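Local coordinates for putative acyl-[acyl-carrier-protein]--UDP-N-acetylglucosamine O-acyltransferase (Bacteroides fragilis, PDB 4R36) that probably transfers an acyl chain from acyl carrier protein to UDP-N-acetylglucosamine, the opening reaction of lipid A synthesis, as a trimeric left-handed beta-helix, at residues A[72-77]-A[102-107]; A[124-129]-A[142-147]; A[136-141]-A[155-160]; A[161-166]-A[179-184]. All blocks are in the same frame, centred on the assembly; numbering follows the deposited sequence.

The four contacts join successive coils of a left-handed parallel beta-helix. Interactions 1, 2 and 4 lie at the same corner of the prism, between the sheet containing strand 159-160 and that containing strand 165-166; interaction 3 lies at a different corner. Centres of interactions 1 and 2 are 10 Å apart, as are those of 2 and 4, and hydrogen bonds join both pairs, for example Ile147 O to Ile166 N at 2.8 Å. Interaction 3 meets interaction 2 where Gly143 N is 2.9 Å from Ile160 O, and it contains His138 of the UDP-N-acetylglucosamine site. In interaction 4, the side chain of Ile165 lies about 4 Å from that of Arg217, another residue of this site.

Interaction 1: A[72-77]-A[102-107]; sequences NGNTIF and DNNLIR
Arg107 lays its guanidinium flat over one face of the Phe77 ring, the planes 6° apart and Arg107 CZ 3.8 Å from the ring centroid, a cation-pi stack. Bends at chi2 and chi3 (-57° and -56°) fold the arginine chain back over the phenyl, and its CD adds a CH-pi contact 3.7 Å from the same centroid. From there Arg107 NH2 reaches Ile85 O of the second subunit.
At the other end the side chains run alongside one another, pointing the same way. Asn74 OD1 takes two N-H groups of one residue, Asn104 N at 2.8 Å and Asn104 ND2 at 3.0 Å, while the two amides lie nearly coplanar. This is a rung of an asparagine ladder, for Asn104 OD1 in turn accepts from Asn128 N. Asp102 OD1 accepts from Asn72 N at 2.8 Å, an almost straight bond. Between these ends, Thr75 O accepts from Ile106 N in parallel pairing, and Ile76 CG1 packs 4.1 Å from Ile106 CB in the interior.
An amide and a carboxylate thus take backbone N-H groups in the turn, and the electron-rich face of the ring supports the flat, delocalised cation beside the subunit interface.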
loop_
_atom_site.group_PDB
_atom_site.type_symbol
_atom_site.label_atom_id
_atom_site.label_comp_id
_atom_site.label_asym_id
_atom_site.label_seq_id
_atom_site.Cartn_x
_atom_site.Cartn_y
_atom_site.Cartn_z
ATOM N N ASN A 72 22.237 3.062 16.880
ATOM C CA ASN A 72 23.475 2.932 16.060
ATOM C C ASN A 72 23.383 1.955 14.910
ATOM O O ASN A 72 22.698 0.937 15.003
ATOM C CB ASN A 72 24.625 2.414 16.940
ATOM C CG ASN A 72 24.815 3.269 18.184
ATOM O OD1 ASN A 72 24.804 4.487 18.152
ATOM N ND2 ASN A 72 24.968 2.606 19.283
ATOM N N GLY A 73 24.105 2.222 13.839
ATOM C CA GLY A 73 24.265 1.230 12.799
ATOM C C GLY A 73 23.053 1.055 11.835
ATOM O O GLY A 73 22.965 0.083 11.122
ATOM N N ASN A 74 22.123 1.986 11.851
ATOM C CA ASN A 74 20.928 1.865 11.007
ATOM C C ASN A 74 21.165 2.398 9.611
ATOM O O ASN A 74 22.062 3.240 9.381
ATOM C CB ASN A 74 19.846 2.701 11.627
ATOM C CG ASN A 74 19.484 2.232 13.017
ATOM O OD1 ASN A 74 18.804 1.189 13.200
ATOM N ND2 ASN A 74 19.954 2.963 14.025
ATOM N N THR A 75 20.348 1.954 8.651
ATOM C CA THR A 75 20.262 2.644 7.353
ATOM C C THR A 75 18.841 3.062 7.093
ATOM O O THR A 75 17.907 2.229 7.239
ATOM C CB THR A 75 20.704 1.709 6.198
ATOM O OG1 THR A 75 21.969 1.096 6.501
ATOM C CG2 THR A 75 20.815 2.400 4.895
ATOM N N ILE A 76 18.671 4.331 6.775
ATOM C CA ILE A 76 17.344 4.938 6.574
ATOM C C ILE A 76 17.332 5.349 5.135
ATOM O O ILE A 76 18.120 6.217 4.674
ATOM C CB ILE A 76 17.103 6.062 7.609
ATOM C CG1 ILE A 76 17.124 5.421 9.010
ATOM C CG2 ILE A 76 15.814 6.795 7.355
ATOM C CD1 ILE A 76 17.062 6.461 10.078
ATOM N N PHE A 77 16.404 4.735 4.372
ATOM C CA PHE A 77 16.351 4.892 2.964
ATOM C C PHE A 77 15.608 6.104 2.532
ATOM O O PHE A 77 14.843 6.706 3.306
ATOM C CB PHE A 77 15.762 3.596 2.328
ATOM C CG PHE A 77 16.734 2.477 2.279
ATOM C CD1 PHE A 77 17.167 1.835 3.459
ATOM C CD2 PHE A 77 17.237 2.038 1.081
ATOM C CE1 PHE A 77 18.068 0.800 3.401
ATOM C CE2 PHE A 77 18.124 0.964 1.042
ATOM C CZ PHE A 77 18.539 0.361 2.202
ATOM N N ASP A 102 19.168 -0.314 17.065
ATOM C CA ASP A 102 20.396 -0.516 16.308
ATOM C C ASP A 102 20.247 -1.445 15.167
ATOM O O ASP A 102 19.456 -2.449 15.234
ATOM C CB ASP A 102 21.494 -1.129 17.207
ATOM C CG ASP A 102 21.761 -0.305 18.469
ATOM O OD1 ASP A 102 21.612 0.912 18.481
ATOM O OD2 ASP A 102 22.120 -0.948 19.462
ATOM N N ASN A 103 21.035 -1.174 14.126
ATOM C CA ASN A 103 21.196 -2.084 13.050
ATOM C C ASN A 103 19.879 -2.384 12.304
ATOM O O ASN A 103 19.715 -3.469 11.760
ATOM C CB ASN A 103 21.819 -3.411 13.527
ATOM C CG ASN A 103 23.075 -3.206 14.352
ATOM O OD1 ASN A 103 23.231 -3.773 15.434
ATOM N ND2 ASN A 103 23.935 -2.375 13.871
ATOM N N ASN A 104 19.001 -1.401 12.153
ATOM C CA ASN A 104 17.760 -1.635 11.420
ATOM C C ASN A 104 17.929 -1.165 10.006
ATOM O O ASN A 104 18.699 -0.217 9.742
ATOM C CB ASN A 104 16.643 -0.822 12.056
ATOM C CG ASN A 104 16.294 -1.306 13.456
ATOM O OD1 ASN A 104 15.733 -2.380 13.621
ATOM N ND2 ASN A 104 16.694 -0.528 14.502
ATOM N N LEU A 105 17.106 -1.735 9.138
ATOM C CA LEU A 105 16.995 -1.334 7.772
ATOM C C LEU A 105 15.609 -0.760 7.595
ATOM O O LEU A 105 14.640 -1.503 7.660
ATOM C CB LEU A 105 17.218 -2.528 6.855
ATOM C CG LEU A 105 18.603 -3.214 7.027
ATOM C CD1 LEU A 105 18.663 -4.539 6.294
ATOM C CD2 LEU A 105 19.694 -2.272 6.556
ATOM N N ILE A 106 15.509 0.563 7.472
ATOM C CA ILE A 106 14.287 1.300 7.381
ATOM C C ILE A 106 14.143 1.768 5.904
ATOM O O ILE A 106 14.770 2.721 5.441
ATOM C CB ILE A 106 14.293 2.540 8.319
ATOM C CG1 ILE A 106 14.683 2.134 9.765
ATOM C CG2 ILE A 106 12.982 3.270 8.255
ATOM C CD1 ILE A 106 13.785 1.158 10.439
ATOM N N ARG A 107 13.292 1.053 5.159
ATOM C CA ARG A 107 13.263 1.199 3.702
ATOM C C ARG A 107 12.454 2.412 3.281
ATOM O O ARG A 107 11.890 3.157 4.087
ATOM C CB ARG A 107 12.731 -0.125 3.073
ATOM C CG ARG A 107 13.638 -1.363 3.289
ATOM C CD ARG A 107 15.070 -1.197 2.784
ATOM N NE ARG A 107 15.101 -0.825 1.372
ATOM C CZ ARG A 107 15.835 -1.422 0.429
ATOM N NH1 ARG A 107 16.724 -2.387 0.727
ATOM N NH2 ARG A 107 15.734 -1.000 -0.821
HETATM O O HOH W 1 25.083 -0.267 19.552
HETATM O O HOH W 2 24.824 -1.984 11.579
#

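Interaction 2: A[124-129]-A[142-147]; sequences VGNNNL and IGNGCI
At a corner of the left-handed beta-helix, the hexapeptide turn 124-129 stacks directly on turn 142-147, and Asn128 and Asn144 supply the side-chain bonds between the two coils. Asn128 uses both ends of its amide. Its OD1 accepts from Cys146 N at 2.8 Å, with the donor tilted 27° from the carbonyl plane, and its ND2 gives a hydrogen to Gly143 O at 2.9 Å, which lies close to the amide plane. Two bonds in different directions fix the rotation of this buried group. Asn144 points its OD1 back at Asn126 N, 2.8 Å away and on a lone pair; its CG stands beside its own backbone N (chi1 -49°), and the amide lies alongside that of Asn126.
Glycines suit the bends. Gly145 has a positive phi of 73°, and its N donates to Asn126 O. Gly125 CA lies only 3.2 Å from Gly143 O, too close for any CB on that side. Inside the prism Val124 CG2 meets Ile142 CD1 at 4.2 Å. Asn127, Gly145, Cys146 and Ile147 line a pocket holding 2-(2-methoxyethoxy)ethanol, a molecule that probably comes from the crystallisation liquor.
Within the stack, turn 102-107 adjoins the 124-129 side, where Asp102 N bonds Asn126 OD1. Beyond 142-147 comes turn 161-166, and strand 159-160 packs Ile160 against Ile142 and Cys146.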
loop_
_atom_site.group_PDB
_atom_site.type_symbol
_atom_site.label_atom_id
_atom_site.label_comp_id
_atom_site.label_asym_id
_atom_site.label_seq_id
_atom_site.Cartn_x
_atom_site.Cartn_y
_atom_site.Cartn_z
ATOM N N VAL A 124 10.792 0.848 18.000
ATOM C CA VAL A 124 11.316 -0.249 17.196
ATOM C C VAL A 124 12.687 -0.633 17.778
ATOM O O VAL A 124 13.471 0.250 18.119
ATOM C CB VAL A 124 11.500 0.189 15.762
ATOM C CG1 VAL A 124 12.169 -0.882 14.897
ATOM C CG2 VAL A 124 10.175 0.530 15.106
ATOM N N GLY A 125 12.904 -1.941 17.987
ATOM C CA GLY A 125 14.119 -2.516 18.580
ATOM C C GLY A 125 15.320 -2.570 17.645
ATOM O O GLY A 125 15.618 -1.584 16.935
ATOM N N ASN A 126 15.982 -3.733 17.625
ATOM C CA ASN A 126 17.232 -3.862 16.904
ATOM C C ASN A 126 17.139 -4.884 15.782
ATOM O O ASN A 126 16.366 -5.855 15.888
ATOM C CB ASN A 126 18.307 -4.307 17.869
ATOM C CG ASN A 126 18.388 -3.441 19.098
ATOM O OD1 ASN A 126 18.356 -2.177 19.045
ATOM N ND2 ASN A 126 18.494 -4.090 20.224
ATOM N N ASN A 127 17.921 -4.696 14.721
ATOM C CA ASN A 127 18.119 -5.763 13.719
ATOM C C ASN A 127 16.782 -6.112 13.004
ATOM O O ASN A 127 16.573 -7.268 12.650
ATOM C CB ASN A 127 18.748 -7.034 14.311
ATOM C CG ASN A 127 20.005 -6.720 15.138
ATOM O OD1 ASN A 127 20.945 -6.260 14.627
ATOM N ND2 ASN A 127 19.983 -7.012 16.389
ATOM N N ASN A 128 15.965 -5.104 12.757
ATOM C CA ASN A 128 14.772 -5.302 11.978
ATOM C C ASN A 128 14.935 -4.854 10.578
ATOM O O ASN A 128 15.669 -3.891 10.299
ATOM C CB ASN A 128 13.644 -4.526 12.624
ATOM C CG ASN A 128 13.383 -4.983 14.036
ATOM O OD1 ASN A 128 12.835 -6.104 14.270
ATOM N ND2 ASN A 128 13.706 -4.096 14.992
ATOM N N LEU A 129 14.163 -5.468 9.697
ATOM C CA LEU A 129 13.955 -4.977 8.334
ATOM C C LEU A 129 12.503 -4.568 8.143
ATOM O O LEU A 129 11.594 -5.386 8.214
ATOM C CB LEU A 129 14.315 -6.047 7.345
ATOM C CG LEU A 129 13.955 -5.854 5.901
ATOM C CD1 LEU A 129 14.486 -4.534 5.333
ATOM C CD2 LEU A 129 14.368 -7.025 5.036
ATOM N N ILE A 142 7.760 -2.714 18.267
ATOM C CA ILE A 142 8.390 -3.790 17.522
ATOM C C ILE A 142 9.624 -4.208 18.274
ATOM O O ILE A 142 10.407 -3.345 18.709
ATOM C CB ILE A 142 8.736 -3.370 16.085
ATOM C CG1 ILE A 142 7.439 -2.970 15.367
ATOM C CG2 ILE A 142 9.444 -4.456 15.337
ATOM C CD1 ILE A 142 7.649 -2.564 13.904
ATOM N N GLY A 143 9.811 -5.520 18.426
ATOM C CA GLY A 143 11.033 -6.060 19.075
ATOM C C GLY A 143 12.258 -6.092 18.162
ATOM O O GLY A 143 12.586 -5.065 17.498
ATOM N N ASN A 144 12.922 -7.250 18.147
ATOM C CA ASN A 144 14.217 -7.432 17.505
ATOM C C ASN A 144 14.157 -8.525 16.532
ATOM O O ASN A 144 13.402 -9.518 16.698
ATOM C CB ASN A 144 15.299 -7.790 18.536
ATOM C CG ASN A 144 15.284 -6.857 19.704
ATOM O OD1 ASN A 144 15.421 -5.619 19.570
ATOM N ND2 ASN A 144 15.142 -7.426 20.884
ATOM N N GLY A 145 14.945 -8.392 15.482
ATOM C CA GLY A 145 15.086 -9.507 14.552
ATOM C C GLY A 145 13.876 -9.790 13.641
ATOM O O GLY A 145 13.787 -10.868 13.074
ATOM N N CYS A 146 12.998 -8.830 13.479
ATOM C CA CYS A 146 11.742 -8.972 12.707
ATOM C C CYS A 146 11.945 -8.545 11.270
ATOM O O CYS A 146 12.795 -7.715 10.931
ATOM C CB CYS A 146 10.601 -8.125 13.335
ATOM S SG CYS A 146 10.156 -8.605 15.011
ATOM N N ILE A 147 11.162 -9.125 10.397
ATOM C CA ILE A 147 11.074 -8.693 9.015
ATOM C C ILE A 147 9.624 -8.361 8.765
ATOM O O ILE A 147 8.720 -9.227 9.037
ATOM C CB ILE A 147 11.494 -9.853 8.094
ATOM C CG1 ILE A 147 12.978 -10.239 8.358
ATOM C CG2 ILE A 147 11.275 -9.441 6.669
ATOM C CD1 ILE A 147 13.452 -11.436 7.554
#

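Interaction 3: A[136-141]-A[155-160]; sequences VAHDAL and AGEIII
Ile158 O is gripped from two sources, by Leu141 N at 2.9 Å and by a water 2.8 Å away that also donates to Asp139 O. The C-H of Ala140 CA approaches the same oxygen, so this carbonyl is well satisfied although the amide donor comes in tilted 32° from its plane. The water bridges two carbonyl oxygens, which cannot bond each other, by donating to both. Leu141 O accepts from Ile160 N at 2.8 Å, completing with the Leu141 N bond the parallel bridge between Leu141 and Ile159.
Ile158 holds CG1 between its backbone N and carbonyl carbon, the crowded position (chi1 62°), and this brings CG1 to 3.7 Å from Ala140 CB. Ala140 is small enough to sit inside the corner with the branched residue against it.
Both segments make type II turns, Ala137 to Ala140 and Ala155 to Ile158, stacked at one corner of the beta-helix. Here lies His138, which binds UDP-N-acetylglucosamine. Its ring rests on the bare backbone of Gly156, whose CA lies over one face 4.0 Å from the ring centroid; a side chain there would run into the imidazole. Glu157 N bonds His138 O at 3.1 Å. The ring is oriented at its edge as well, since His138 ND1 donates to Asp139 OD2 at 2.8 Å, nearly straight and in the ring plane. Asp139, the second-shell partner of the histidine, is itself held by Thr116 OG1 and Gly120 N, while its CB touches Glu157 CG.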
loop_
_atom_site.group_PDB
_atom_site.type_symbol
_atom_site.label_atom_id
_atom_site.label_comp_id
_atom_site.label_asym_id
_atom_site.label_seq_id
_atom_site.Cartn_x
_atom_site.Cartn_y
_atom_site.Cartn_z
ATOM N N VAL A 136 4.295 2.331 10.933
ATOM C CA VAL A 136 4.289 2.032 12.381
ATOM C C VAL A 136 3.581 3.162 13.141
ATOM O O VAL A 136 4.065 4.285 13.147
ATOM C CB VAL A 136 5.721 1.890 12.905
ATOM C CG1 VAL A 136 5.721 1.465 14.368
ATOM C CG2 VAL A 136 6.518 0.876 12.119
ATOM N N ALA A 137 2.401 2.844 13.683
ATOM C CA ALA A 137 1.544 3.830 14.239
ATOM C C ALA A 137 2.007 4.200 15.626
ATOM O O ALA A 137 2.843 3.521 16.229
ATOM C CB ALA A 137 0.121 3.359 14.271
ATOM N N HIS A 138 1.445 5.315 16.087
ATOM C CA HIS A 138 1.689 5.789 17.459
ATOM C C HIS A 138 1.655 4.700 18.529
ATOM O O HIS A 138 0.773 3.838 18.543
ATOM C CB HIS A 138 0.651 6.834 17.806
ATOM C CG HIS A 138 -0.742 6.301 17.913
ATOM N ND1 HIS A 138 -1.290 5.909 19.112
ATOM C CD2 HIS A 138 -1.739 6.216 16.994
ATOM C CE1 HIS A 138 -2.543 5.529 18.927
ATOM N NE2 HIS A 138 -2.843 5.717 17.650
ATOM N N ASP A 139 2.672 4.706 19.388
ATOM C CA ASP A 139 2.747 3.818 20.601
ATOM C C ASP A 139 2.945 2.328 20.284
ATOM O O ASP A 139 2.937 1.504 21.206
ATOM C CB ASP A 139 1.592 3.999 21.563
ATOM C CG ASP A 139 1.295 5.487 21.841
ATOM O OD1 ASP A 139 2.194 6.151 22.345
ATOM O OD2 ASP A 139 0.226 5.991 21.487
ATOM N N ALA A 140 3.155 1.995 18.997
ATOM C CA ALA A 140 3.449 0.645 18.628
ATOM C C ALA A 140 4.811 0.231 19.150
ATOM O O ALA A 140 5.675 1.070 19.468
ATOM C CB ALA A 140 3.435 0.514 17.123
ATOM N N LEU A 141 4.971 -1.062 19.336
ATOM C CA LEU A 141 6.185 -1.667 19.823
ATOM C C LEU A 141 6.586 -2.824 18.883
ATOM O O LEU A 141 5.824 -3.782 18.771
ATOM C CB LEU A 141 6.005 -2.242 21.234
ATOM C CG LEU A 141 7.253 -3.004 21.747
ATOM C CD1 LEU A 141 8.464 -2.124 21.930
ATOM C CD2 LEU A 141 6.920 -3.750 23.063
ATOM N N ALA A 155 -1.131 -0.798 13.361
ATOM C CA ALA A 155 -1.986 0.217 13.930
ATOM C C ALA A 155 -1.513 0.570 15.375
ATOM O O ALA A 155 -0.474 0.106 15.872
ATOM C CB ALA A 155 -3.447 -0.246 13.900
ATOM N N GLY A 156 -2.261 1.469 16.007
ATOM C CA GLY A 156 -1.886 2.007 17.294
ATOM C C GLY A 156 -1.669 0.948 18.359
ATOM O O GLY A 156 -2.463 0.002 18.443
ATOM N N GLU A 157 -0.602 1.112 19.127
ATOM C CA GLU A 157 -0.370 0.338 20.333
ATOM C C GLU A 157 -0.303 -1.177 20.107
ATOM O O GLU A 157 -0.599 -1.957 21.008
ATOM C CB GLU A 157 -1.455 0.656 21.423
ATOM C CG GLU A 157 -1.473 2.112 21.864
ATOM C CD GLU A 157 -2.564 2.520 22.832
ATOM O OE1 GLU A 157 -2.443 2.165 24.025
ATOM O OE2 GLU A 157 -3.504 3.249 22.392
ATOM N N ILE A 158 0.152 -1.600 18.951
ATOM C CA ILE A 158 0.420 -2.997 18.712
ATOM C C ILE A 158 1.755 -3.406 19.320
ATOM O O ILE A 158 2.563 -2.565 19.764
ATOM C CB ILE A 158 0.414 -3.347 17.203
ATOM C CG1 ILE A 158 1.495 -2.614 16.415
ATOM C CG2 ILE A 158 -0.971 -3.082 16.630
ATOM C CD1 ILE A 158 2.902 -3.214 16.365
ATOM N N ILE A 159 1.942 -4.713 19.429
ATOM C CA ILE A 159 3.151 -5.290 19.894
ATOM C C ILE A 159 3.589 -6.421 18.976
ATOM O O ILE A 159 2.826 -7.348 18.682
ATOM C CB ILE A 159 3.041 -5.822 21.331
ATOM C CG1 ILE A 159 2.706 -4.668 22.297
ATOM C CG2 ILE A 159 4.334 -6.590 21.766
ATOM C CD1 ILE A 159 2.380 -5.224 23.699
ATOM N N ILE A 160 4.847 -6.381 18.552
ATOM C CA ILE A 160 5.424 -7.467 17.771
ATOM C C ILE A 160 6.625 -7.986 18.588
ATOM O O ILE A 160 7.546 -7.229 18.924
ATOM C CB ILE A 160 5.930 -7.071 16.376
ATOM C CG1 ILE A 160 4.998 -6.219 15.531
ATOM C CG2 ILE A 160 6.549 -8.269 15.610
ATOM C CD1 ILE A 160 3.747 -6.788 15.114
HETATM O O HOH W 3 2.617 -1.100 22.130
#

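Interaction 4: A[161-166]-A[179-184]; sequences DDNAII and GGYVMI
Strands 165-166 and 183-184 run parallel, with Ile165 N bonded to Val182 O at 2.9 Å and Ile184 N to Ile165 O at 3.0 Å, while the preceding type II turn of Gly179 to Val182 stacks on the 161-164 part of the other coil. A water donates to both Asn163 O and Val182 O.
Tyr181 and Asn163 lie side by side and point the same way. The asparagine passes over one face of the phenol: its CB sits 3.7 Å from the ring centroid, 15° off the normal, as a CH-pi contact, and its amide is turned 34° from the ring. Both residues have positive phi; with CG beside its own backbone N (chi1 -46°), Asn163 sets its amide alongside the phenol. Phe220 meets the tyrosine ring edge-to-face.
Asp161 points in a different direction. Its CB packs 3.5 Å from Gly180 N, which no side chain of the glycine screens, and its OD2 forms a salt bridge with Arg177 and a hydrogen bond with Tyr261 OH. In the interior Ile166 CG1 meets Ile184 CD1 at 3.9 Å. On the outer face Ile165 CG2 approaches Met183 CG. The Met183 side chain lies about 4 Å (nearest atoms) from that of Asn211, and Ile165 about 4 Å from Arg217, both residues of the UDP-N-acetylglucosamine site.
Backbone bonds and a bridging water carry the polar part of the contact, while the side chains meet mostly through apolar and CH-pi packing; buried Gly179 O has no partner in the model.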
loop_
_atom_site.group_PDB
_atom_site.type_symbol
_atom_site.label_atom_id
_atom_site.label_comp_id
_atom_site.label_asym_id
_atom_site.label_seq_id
_atom_site.Cartn_x
_atom_site.Cartn_y
_atom_site.Cartn_z
ATOM N N ASP A 161 6.571 -9.273 18.893
ATOM C CA ASP A 161 7.640 -9.954 19.651
ATOM C C ASP A 161 8.834 -10.249 18.724
ATOM O O ASP A 161 8.734 -10.155 17.510
ATOM C CB ASP A 161 7.151 -11.253 20.290
ATOM C CG ASP A 161 6.123 -11.059 21.389
ATOM O OD1 ASP A 161 5.578 -9.942 21.634
ATOM O OD2 ASP A 161 5.736 -12.096 22.023
ATOM N N ASP A 162 9.941 -10.685 19.288
ATOM C CA ASP A 162 11.120 -10.919 18.479
ATOM C C ASP A 162 10.981 -11.979 17.406
ATOM O O ASP A 162 10.306 -13.018 17.565
ATOM C CB ASP A 162 12.267 -11.306 19.397
ATOM C CG ASP A 162 12.684 -10.158 20.334
ATOM O OD1 ASP A 162 12.166 -8.982 20.244
ATOM O OD2 ASP A 162 13.473 -10.463 21.280
ATOM N N ASN A 163 11.714 -11.795 16.341
ATOM C CA ASN A 163 11.881 -12.812 15.301
ATOM C C ASN A 163 10.660 -13.142 14.429
ATOM O O ASN A 163 10.575 -14.213 13.868
ATOM C CB ASN A 163 12.510 -14.111 15.841
ATOM C CG ASN A 163 13.699 -13.864 16.731
ATOM O OD1 ASN A 163 13.710 -14.218 17.898
ATOM N ND2 ASN A 163 14.658 -13.194 16.189
ATOM N N ALA A 164 9.727 -12.226 14.301
ATOM C CA ALA A 164 8.540 -12.472 13.543
ATOM C C ALA A 164 8.831 -12.141 12.089
ATOM O O ALA A 164 9.680 -11.314 11.810
ATOM C CB ALA A 164 7.401 -11.567 14.056
ATOM N N ILE A 165 8.167 -12.835 11.189
ATOM C CA ILE A 165 8.197 -12.542 9.787
ATOM C C ILE A 165 6.799 -12.239 9.305
ATOM O O ILE A 165 5.915 -13.079 9.371
ATOM C CB ILE A 165 8.815 -13.657 8.945
ATOM C CG1 ILE A 165 10.264 -13.850 9.391
ATOM C CG2 ILE A 165 8.752 -13.279 7.470
ATOM C CD1 ILE A 165 10.987 -14.933 8.645
ATOM N N ILE A 166 6.581 -11.024 8.821
ATOM C CA ILE A 166 5.264 -10.579 8.348
ATOM C C ILE A 166 5.428 -10.231 6.891
ATOM O O ILE A 166 6.382 -9.498 6.531
ATOM C CB ILE A 166 4.775 -9.387 9.174
ATOM C CG1 ILE A 166 4.802 -9.778 10.647
ATOM C CG2 ILE A 166 3.416 -8.915 8.709
ATOM C CD1 ILE A 166 4.426 -8.664 11.588
ATOM N N GLY A 179 3.292 -12.969 18.269
ATOM C CA GLY A 179 4.317 -13.730 18.994
ATOM C C GLY A 179 5.514 -13.978 18.145
ATOM O O GLY A 179 5.516 -13.777 16.906
ATOM N N GLY A 180 6.605 -14.355 18.822
ATOM C CA GLY A 180 7.818 -14.665 18.104
ATOM C C GLY A 180 7.716 -15.771 17.117
ATOM O O GLY A 180 6.923 -16.706 17.314
ATOM N N TYR A 181 8.530 -15.695 16.069
ATOM C CA TYR A 181 8.719 -16.769 15.064
ATOM C C TYR A 181 7.460 -17.116 14.211
ATOM O O TYR A 181 7.364 -18.151 13.613
ATOM C CB TYR A 181 9.263 -18.034 15.730
ATOM C CG TYR A 181 10.619 -17.837 16.287
ATOM C CD1 TYR A 181 11.737 -17.883 15.446
ATOM C CD2 TYR A 181 10.802 -17.593 17.614
ATOM C CE1 TYR A 181 12.994 -17.695 15.975
ATOM C CE2 TYR A 181 12.085 -17.375 18.132
ATOM C CZ TYR A 181 13.163 -17.450 17.295
ATOM O OH TYR A 181 14.487 -17.241 17.690
ATOM N N VAL A 182 6.532 -16.202 14.162
ATOM C CA VAL A 182 5.318 -16.349 13.382
ATOM C C VAL A 182 5.676 -16.012 11.962
ATOM O O VAL A 182 6.613 -15.205 11.715
ATOM C CB VAL A 182 4.326 -15.347 13.939
ATOM C CG1 VAL A 182 3.272 -14.908 12.975
ATOM C CG2 VAL A 182 3.701 -15.800 15.268
ATOM N N MET A 183 4.980 -16.617 11.021
ATOM C CA MET A 183 4.977 -16.127 9.683
ATOM C C MET A 183 3.553 -15.776 9.324
ATOM O O MET A 183 2.643 -16.631 9.350
ATOM C CB MET A 183 5.521 -17.145 8.762
ATOM C CG MET A 183 5.865 -16.469 7.465
ATOM S SD MET A 183 4.529 -16.917 6.400
ATOM C CE MET A 183 5.071 -15.757 5.106
ATOM N N ILE A 184 3.347 -14.519 8.933
ATOM C CA ILE A 184 2.004 -14.075 8.531
ATOM C C ILE A 184 2.042 -13.905 7.019
ATOM O O ILE A 184 2.874 -13.139 6.471
ATOM C CB ILE A 184 1.622 -12.753 9.191
ATOM C CG1 ILE A 184 1.795 -12.876 10.707
ATOM C CG2 ILE A 184 0.209 -12.393 8.800
ATOM C CD1 ILE A 184 1.415 -11.599 11.481
HETATM O O HOH W 4 9.669 -16.027 11.898
#